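Local coordinates for oxalate-binding protein (Thermotoga maritima, PDB 1O4T) that binds oxalate and manganese in a homodimeric cupin, and is predicted to act as an oxalate decarboxylase, at residues A[79-85]-A[102-108]; A[58-64]-A[123-129]. All blocks are in the same frame, centred on the assembly; numbering follows the deposited sequence.

Contact 1. Residues A[79-85]-A[102-108]. With MN (manganese (II) ion), chain C; OXL (oxalate ion), chain D.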
loop_
_atom_site.group_PDB
_atom_site.type_symbol
_atom_site.label_atom_id
_atom_site.label_comp_id
_atom_site.label_asym_id
_atom_site.label_seq_id
_atom_site.Cartn_x
_atom_site.Cartn_y
_atom_site.Cartn_z
ATOM N N PHE A 79 6.353 -12.797 -3.371
ATOM C CA PHE A 79 5.788 -11.984 -4.421
ATOM C C PHE A 79 5.796 -10.529 -3.998
ATOM O O PHE A 79 5.853 -10.234 -2.807
ATOM C CB PHE A 79 4.402 -12.490 -4.859
ATOM C CG PHE A 79 3.340 -12.408 -3.796
ATOM C CD1 PHE A 79 3.096 -13.479 -2.970
ATOM C CD2 PHE A 79 2.572 -11.259 -3.641
ATOM C CE1 PHE A 79 2.124 -13.421 -2.011
ATOM C CE2 PHE A 79 1.597 -11.190 -2.634
ATOM C CZ PHE A 79 1.374 -12.302 -1.830
ATOM N N GLU A 80 5.795 -9.634 -4.975
ATOM C CA GLU A 80 5.821 -8.192 -4.717
ATOM C C GLU A 80 4.691 -7.432 -5.383
ATOM O O GLU A 80 4.319 -7.712 -6.512
ATOM C CB GLU A 80 7.157 -7.598 -5.162
ATOM C CG GLU A 80 7.477 -6.307 -4.442
ATOM C CD GLU A 80 8.897 -5.846 -4.621
ATOM O OE1 GLU A 80 9.246 -4.775 -4.097
ATOM O OE2 GLU A 80 9.655 -6.540 -5.286
ATOM N N ILE A 81 4.164 -6.457 -4.656
ATOM C CA ILE A 81 3.145 -5.559 -5.131
ATOM C C ILE A 81 3.717 -4.142 -5.075
ATOM O O ILE A 81 4.250 -3.723 -4.063
ATOM C CB ILE A 81 1.894 -5.629 -4.211
ATOM C CG1 ILE A 81 1.400 -7.070 -4.054
ATOM C CG2 ILE A 81 0.778 -4.685 -4.730
ATOM C CD1 ILE A 81 0.536 -7.230 -2.809
ATOM N N TYR A 82 3.614 -3.395 -6.162
ATOM C CA TYR A 82 3.766 -1.964 -6.102
ATOM C C TYR A 82 2.387 -1.289 -6.175
ATOM O O TYR A 82 1.529 -1.675 -6.985
ATOM C CB TYR A 82 4.557 -1.465 -7.295
ATOM C CG TYR A 82 5.992 -1.919 -7.500
ATOM C CD1 TYR A 82 6.591 -1.785 -8.751
ATOM C CD2 TYR A 82 6.768 -2.439 -6.459
ATOM C CE1 TYR A 82 7.901 -2.124 -8.950
ATOM C CE2 TYR A 82 8.074 -2.775 -6.654
ATOM C CZ TYR A 82 8.648 -2.634 -7.906
ATOM O OH TYR A 82 9.981 -3.015 -8.090
ATOM N N TYR A 83 2.162 -0.280 -5.331
ATOM C CA TYR A 83 1.066 0.670 -5.523
ATOM C C TYR A 83 1.653 2.058 -5.869
ATOM O O TYR A 83 2.383 2.690 -5.083
ATOM C CB TYR A 83 0.150 0.725 -4.299
ATOM C CG TYR A 83 -1.048 1.616 -4.549
ATOM C CD1 TYR A 83 -2.240 1.088 -5.013
ATOM C CD2 TYR A 83 -0.974 2.971 -4.350
ATOM C CE1 TYR A 83 -3.344 1.911 -5.317
ATOM C CE2 TYR A 83 -2.072 3.818 -4.622
ATOM C CZ TYR A 83 -3.270 3.266 -5.105
ATOM O OH TYR A 83 -4.350 4.072 -5.396
ATOM N N ILE A 84 1.353 2.527 -7.071
ATOM C CA ILE A 84 1.917 3.784 -7.547
ATOM C C ILE A 84 1.197 4.952 -6.890
ATOM O O ILE A 84 -0.025 5.116 -7.051
ATOM C CB ILE A 84 1.817 3.892 -9.093
ATOM C CG1 ILE A 84 2.325 2.631 -9.799
ATOM C CG2 ILE A 84 2.559 5.160 -9.611
ATOM C CD1 ILE A 84 3.737 2.188 -9.363
ATOM N N LEU A 85 1.971 5.785 -6.187
ATOM C CA LEU A 85 1.432 6.911 -5.424
ATOM C C LEU A 85 1.472 8.264 -6.142
ATOM O O LEU A 85 0.549 9.063 -5.967
ATOM C CB LEU A 85 2.193 7.070 -4.093
ATOM C CG LEU A 85 2.256 5.953 -3.077
ATOM C CD1 LEU A 85 3.300 6.293 -2.046
ATOM C CD2 LEU A 85 0.934 5.796 -2.437
ATOM N N ALA A 102 0.012 6.956 -11.024
ATOM C CA ALA A 102 -0.698 7.001 -9.764
ATOM C C ALA A 102 -1.993 6.213 -9.812
ATOM O O ALA A 102 -2.819 6.375 -10.709
ATOM C CB ALA A 102 -0.965 8.453 -9.381
ATOM N N GLY A 103 -2.162 5.345 -8.829
ATOM C CA GLY A 103 -3.366 4.531 -8.737
ATOM C C GLY A 103 -3.185 3.113 -9.271
ATOM O O GLY A 103 -4.009 2.252 -9.023
ATOM N N ASP A 104 -2.106 2.868 -10.013
ATOM C CA ASP A 104 -1.857 1.529 -10.569
ATOM C C ASP A 104 -1.261 0.568 -9.547
ATOM O O ASP A 104 -0.381 0.913 -8.743
ATOM C CB ASP A 104 -0.939 1.616 -11.783
ATOM C CG ASP A 104 -1.602 2.258 -12.988
ATOM O OD1 ASP A 104 -2.853 2.451 -13.061
ATOM O OD2 ASP A 104 -0.910 2.635 -13.937
ATOM N N VAL A 105 -1.716 -0.666 -9.606
ATOM C CA VAL A 105 -1.121 -1.757 -8.822
ATOM C C VAL A 105 -0.264 -2.570 -9.780
ATOM O O VAL A 105 -0.747 -2.963 -10.832
ATOM C CB VAL A 105 -2.199 -2.656 -8.237
ATOM C CG1 VAL A 105 -1.606 -3.895 -7.552
ATOM C CG2 VAL A 105 -3.062 -1.873 -7.282
ATOM N N CYS A 106 0.998 -2.820 -9.404
ATOM C CA CYS A 106 1.885 -3.715 -10.173
ATOM C C CYS A 106 2.163 -4.935 -9.350
ATOM O O CYS A 106 2.688 -4.804 -8.241
ATOM C CB CYS A 106 3.194 -3.013 -10.504
ATOM S SG CYS A 106 2.983 -1.391 -11.240
ATOM N N PHE A 107 1.806 -6.098 -9.875
ATOM C CA PHE A 107 1.936 -7.382 -9.204
ATOM C C PHE A 107 3.007 -8.247 -9.859
ATOM O O PHE A 107 2.941 -8.547 -11.071
ATOM C CB PHE A 107 0.603 -8.130 -9.243
ATOM C CG PHE A 107 0.614 -9.400 -8.460
ATOM C CD1 PHE A 107 0.600 -9.363 -7.079
ATOM C CD2 PHE A 107 0.672 -10.630 -9.094
ATOM C CE1 PHE A 107 0.630 -10.544 -6.333
ATOM C CE2 PHE A 107 0.713 -11.803 -8.367
ATOM C CZ PHE A 107 0.714 -11.762 -6.996
ATOM N N THR A 108 4.008 -8.642 -9.077
ATOM C CA THR A 108 5.054 -9.556 -9.566
ATOM C C THR A 108 5.043 -10.844 -8.771
ATOM O O THR A 108 5.188 -10.833 -7.559
ATOM C CB THR A 108 6.426 -8.910 -9.471
ATOM O OG1 THR A 108 6.474 -7.783 -10.330
ATOM C CG2 THR A 108 7.493 -9.809 -10.034
HETATM MN MN MN C . 11.358 -6.383 -6.502
HETATM C C1 OXL D . 11.924 -3.962 -5.238
HETATM C C2 OXL D . 12.656 -4.912 -4.396
HETATM O O1 OXL D . 11.842 -2.703 -4.758
HETATM O O2 OXL D . 13.354 -4.389 -3.372
HETATM O O3 OXL D . 11.383 -4.302 -6.311
HETATM O O4 OXL D . 12.604 -6.133 -4.579
#
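The rings of F79 and F107 meet obliquely, F79 CD2 lying 3.4 Å from F107 CE1 with the ring planes at 46°. At the edge of the F107 ring, near its plane, sits CG1 of I81. Y82 lies on the other side of the sheet; its CB rests against C106 CB, and its hydroxyl reaches the ligand. Oxalate O3 lies at the edge of the Y82 ring, in its plane, and Y82 OH donates a hydrogen bond to it at 2.6 Å. H114 stacks on the same ring. The Y83 ring shares the side of I81, V105 and F107. It crosses V105 at about a right angle, with CD1 on CG2, and Y83 OH lies 3.5 Å from G103 CA.

E80 puts CG anti to its backbone N (chi1 -157°) and stays extended, which carries OE2 to manganese at 2.1 Å. Oxalate O3 and O4 chelate the same ion; H73, H75 and H114 complete the site. T108 OG1 is hydrogen-bonded to D93 OD1.

Two-way backbone bonds join E80 with T108 and Y82 with C106; T108 N to E80 O is nearly straight at 174°. G103 N to I84 O, 2.8 Å, ends the pairing. At the backbone angles of G103 a side chain would collide with the carbonyl O of A102. D104 OD2 accepts a hydrogen bond from K101 N, and OD1 forms a salt bridge with R22 of the second subunit, whose strand continues the sheet. A manganese held by three histidines and a glutamate inside a double-stranded beta-helix is the classic cupin metal site.

Contact 2. Residues A[58-64]-A[123-129]; sequences LFARMKL and DLEFLAV
R61 and E125 form a salt bridge, with R61 NE 2.9 Å from E125 OE1. R61 NH2 lies equally near that oxygen. The guanidinium and carboxylate planes are 50° apart, so the groups do not meet flat. R61 is extended from CG to NE and reaches diagonally past its own pair partner, L127. An alanine here would remove the guanidinium and would probably leave E125 OE1 without its charged mate in this contact. The other carboxylate oxygen, E125 OE2, lies by the methylenes of K63, 3.6 Å from K63 CD. K63 NZ is 4.3 Å from D123 OD2, too far for a salt bridge, and makes a long, weak ion pair with E42.

Paired backbone bonds join A60 with A128, M62 with F126, and L64 with L124. M62 N to F126 O is the shortest at 2.7 Å and nearly straight, 177°. These strands are neighbours in the larger antiparallel sheet of the cupin barrel, the double-stranded beta-helix.

On the side opposite R61, M62 CB sits over one face of the F126 ring, offset toward the rim. In this CH-pi contact M62 CB lies 3.8 Å from the F126 ring centroid. F126 takes chi1 55°, CG between N and the carbonyl carbon, which places the ring under M62 CB and beside L64 CD1. L64 CD1 touches it obliquely, at CE2. F59 lies alongside V129, F59 CD2 to V129 CG2 3.6 Å, and its CZ meets L127 CD2. Y83 of the second subunit packs on R61 and L127.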
loop_
_atom_site.group_PDB
_atom_site.type_symbol
_atom_site.label_atom_id
_atom_site.label_comp_id
_atom_site.label_asym_id
_atom_site.label_seq_id
_atom_site.Cartn_x
_atom_site.Cartn_y
_atom_site.Cartn_z
ATOM N N LEU A 58 9.258 -6.788 3.267
ATOM C CA LEU A 58 9.397 -5.384 2.892
ATOM C C LEU A 58 8.051 -4.664 2.857
ATOM O O LEU A 58 7.104 -5.162 2.261
ATOM C CB LEU A 58 10.004 -5.262 1.483
ATOM C CG LEU A 58 10.330 -3.828 1.023
ATOM C CD1 LEU A 58 11.504 -3.281 1.830
ATOM C CD2 LEU A 58 10.642 -3.809 -0.442
ATOM N N PHE A 59 7.998 -3.477 3.457
ATOM C CA PHE A 59 6.864 -2.579 3.334
ATOM C C PHE A 59 7.471 -1.173 3.303
ATOM O O PHE A 59 7.791 -0.612 4.343
ATOM C CB PHE A 59 5.846 -2.769 4.467
ATOM C CG PHE A 59 4.547 -2.057 4.237
ATOM C CD1 PHE A 59 4.445 -0.694 4.454
ATOM C CD2 PHE A 59 3.451 -2.719 3.721
ATOM C CE1 PHE A 59 3.264 0.011 4.213
ATOM C CE2 PHE A 59 2.263 -2.023 3.443
ATOM C CZ PHE A 59 2.179 -0.634 3.684
ATOM N N ALA A 60 7.674 -0.629 2.094
ATOM C CA ALA A 60 8.490 0.547 1.913
ATOM C C ALA A 60 7.891 1.490 0.925
ATOM O O ALA A 60 7.143 1.081 0.041
ATOM C CB ALA A 60 9.850 0.160 1.423
ATOM N N ARG A 61 8.233 2.760 1.085
ATOM C CA ARG A 61 7.875 3.796 0.126
ATOM C C ARG A 61 9.130 4.149 -0.682
ATOM O O ARG A 61 10.196 4.480 -0.086
ATOM C CB ARG A 61 7.360 5.032 0.849
ATOM C CG ARG A 61 6.717 6.034 -0.057
ATOM C CD ARG A 61 6.290 7.337 0.612
ATOM N NE ARG A 61 5.762 8.256 -0.411
ATOM C CZ ARG A 61 5.017 9.338 -0.164
ATOM N NH1 ARG A 61 4.699 9.680 1.083
ATOM N NH2 ARG A 61 4.582 10.086 -1.174
ATOM N N MET A 62 9.035 4.054 -2.008
ATOM C CA MET A 62 10.186 4.291 -2.878
ATOM C C MET A 62 9.944 5.609 -3.576
ATOM O O MET A 62 8.807 5.894 -3.880
ATOM C CB MET A 62 10.241 3.238 -3.954
ATOM C CG MET A 62 10.301 1.803 -3.439
ATOM S SD MET A 62 11.786 1.544 -2.633
ATOM C CE MET A 62 12.947 2.059 -3.948
ATOM N N LYS A 63 11.013 6.375 -3.799
ATOM C CA LYS A 63 10.999 7.585 -4.586
ATOM C C LYS A 63 12.070 7.466 -5.648
ATOM O O LYS A 63 13.256 7.305 -5.327
ATOM C CB LYS A 63 11.315 8.760 -3.697
ATOM C CG LYS A 63 11.239 10.105 -4.402
ATOM C CD LYS A 63 11.290 11.241 -3.372
ATOM C CE LYS A 63 12.631 11.875 -3.316
ATOM N NZ LYS A 63 12.652 13.011 -2.286
ATOM N N LEU A 64 11.641 7.516 -6.909
ATOM C CA LEU A 64 12.516 7.517 -8.086
ATOM C C LEU A 64 12.536 8.917 -8.728
ATOM O O LEU A 64 11.553 9.349 -9.357
ATOM C CB LEU A 64 12.024 6.496 -9.117
ATOM C CG LEU A 64 12.597 5.088 -8.948
ATOM C CD1 LEU A 64 12.356 4.518 -7.522
ATOM C CD2 LEU A 64 12.050 4.135 -10.031
ATOM N N ASP A 123 8.995 13.312 -9.580
ATOM C CA ASP A 123 9.273 12.090 -8.873
ATOM C C ASP A 123 8.178 11.050 -9.086
ATOM O O ASP A 123 6.996 11.359 -9.032
ATOM C CB ASP A 123 9.445 12.345 -7.364
ATOM C CG ASP A 123 10.650 13.223 -7.035
ATOM O OD1 ASP A 123 11.615 13.307 -7.824
ATOM O OD2 ASP A 123 10.701 13.868 -5.972
ATOM N N LEU A 124 8.591 9.805 -9.307
ATOM C CA LEU A 124 7.694 8.665 -9.286
ATOM C C LEU A 124 7.790 8.051 -7.872
ATOM O O LEU A 124 8.858 7.632 -7.473
ATOM C CB LEU A 124 8.128 7.631 -10.324
ATOM C CG LEU A 124 7.533 6.225 -10.337
ATOM C CD1 LEU A 124 6.043 6.239 -10.644
ATOM C CD2 LEU A 124 8.306 5.419 -11.367
ATOM N N GLU A 125 6.707 8.018 -7.118
ATOM C CA GLU A 125 6.743 7.344 -5.834
ATOM C C GLU A 125 5.762 6.197 -5.800
ATOM O O GLU A 125 4.702 6.243 -6.413
ATOM C CB GLU A 125 6.428 8.320 -4.732
ATOM C CG GLU A 125 7.217 9.611 -4.818
ATOM C CD GLU A 125 7.367 10.327 -3.483
ATOM O OE1 GLU A 125 7.161 9.675 -2.453
ATOM O OE2 GLU A 125 7.745 11.530 -3.469
ATOM N N PHE A 126 6.114 5.154 -5.063
ATOM C CA PHE A 126 5.237 4.033 -4.914
ATOM C C PHE A 126 5.531 3.261 -3.640
ATOM O O PHE A 126 6.641 3.318 -3.070
ATOM C CB PHE A 126 5.332 3.101 -6.123
ATOM C CG PHE A 126 6.729 2.609 -6.436
ATOM C CD1 PHE A 126 7.157 1.376 -6.000
ATOM C CD2 PHE A 126 7.585 3.378 -7.222
ATOM C CE1 PHE A 126 8.458 0.937 -6.294
ATOM C CE2 PHE A 126 8.856 2.947 -7.551
ATOM C CZ PHE A 126 9.288 1.713 -7.100
ATOM N N LEU A 127 4.526 2.523 -3.226
ATOM C CA LEU A 127 4.639 1.574 -2.149
ATOM C C LEU A 127 5.071 0.223 -2.650
ATOM O O LEU A 127 4.561 -0.238 -3.648
ATOM C CB LEU A 127 3.254 1.449 -1.527
ATOM C CG LEU A 127 3.138 1.611 -0.052
ATOM C CD1 LEU A 127 3.686 2.965 0.399
ATOM C CD2 LEU A 127 1.624 1.402 0.284
ATOM N N ALA A 128 5.979 -0.439 -1.942
ATOM C CA ALA A 128 6.455 -1.789 -2.301
ATOM C C ALA A 128 6.277 -2.718 -1.121
ATOM O O ALA A 128 6.738 -2.411 -0.021
ATOM C CB ALA A 128 7.885 -1.739 -2.724
ATOM N N VAL A 129 5.643 -3.864 -1.349
ATOM C CA VAL A 129 5.382 -4.820 -0.306
ATOM C C VAL A 129 5.800 -6.220 -0.803
ATOM O O VAL A 129 5.323 -6.676 -1.814
ATOM C CB VAL A 129 3.880 -4.881 0.055
ATOM C CG1 VAL A 129 3.695 -5.617 1.367
ATOM C CG2 VAL A 129 3.326 -3.493 0.175
#

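Contacts 1 and 2 are parts of one sheet, with centres about 9 Å apart. Strands 78-86 and 124-132 are neighbours and join them. L85 N lies 2.8 Å from E125 O, a probable hydrogen bond, and Y83 O is at the same distance from L127 N. Contact 1 supplies the metal ligand E80 and the oxalate-binding Y82. Contact 2 lies beside them: E80 CG is 3.4 Å from V129 O, A128 touches E80, and the F126 ring meets that of Y82. L58 touches the oxalate directly, with its side chain about 7 Å from manganese at nearest atoms. Both contacts also reach the second subunit of the homodimer.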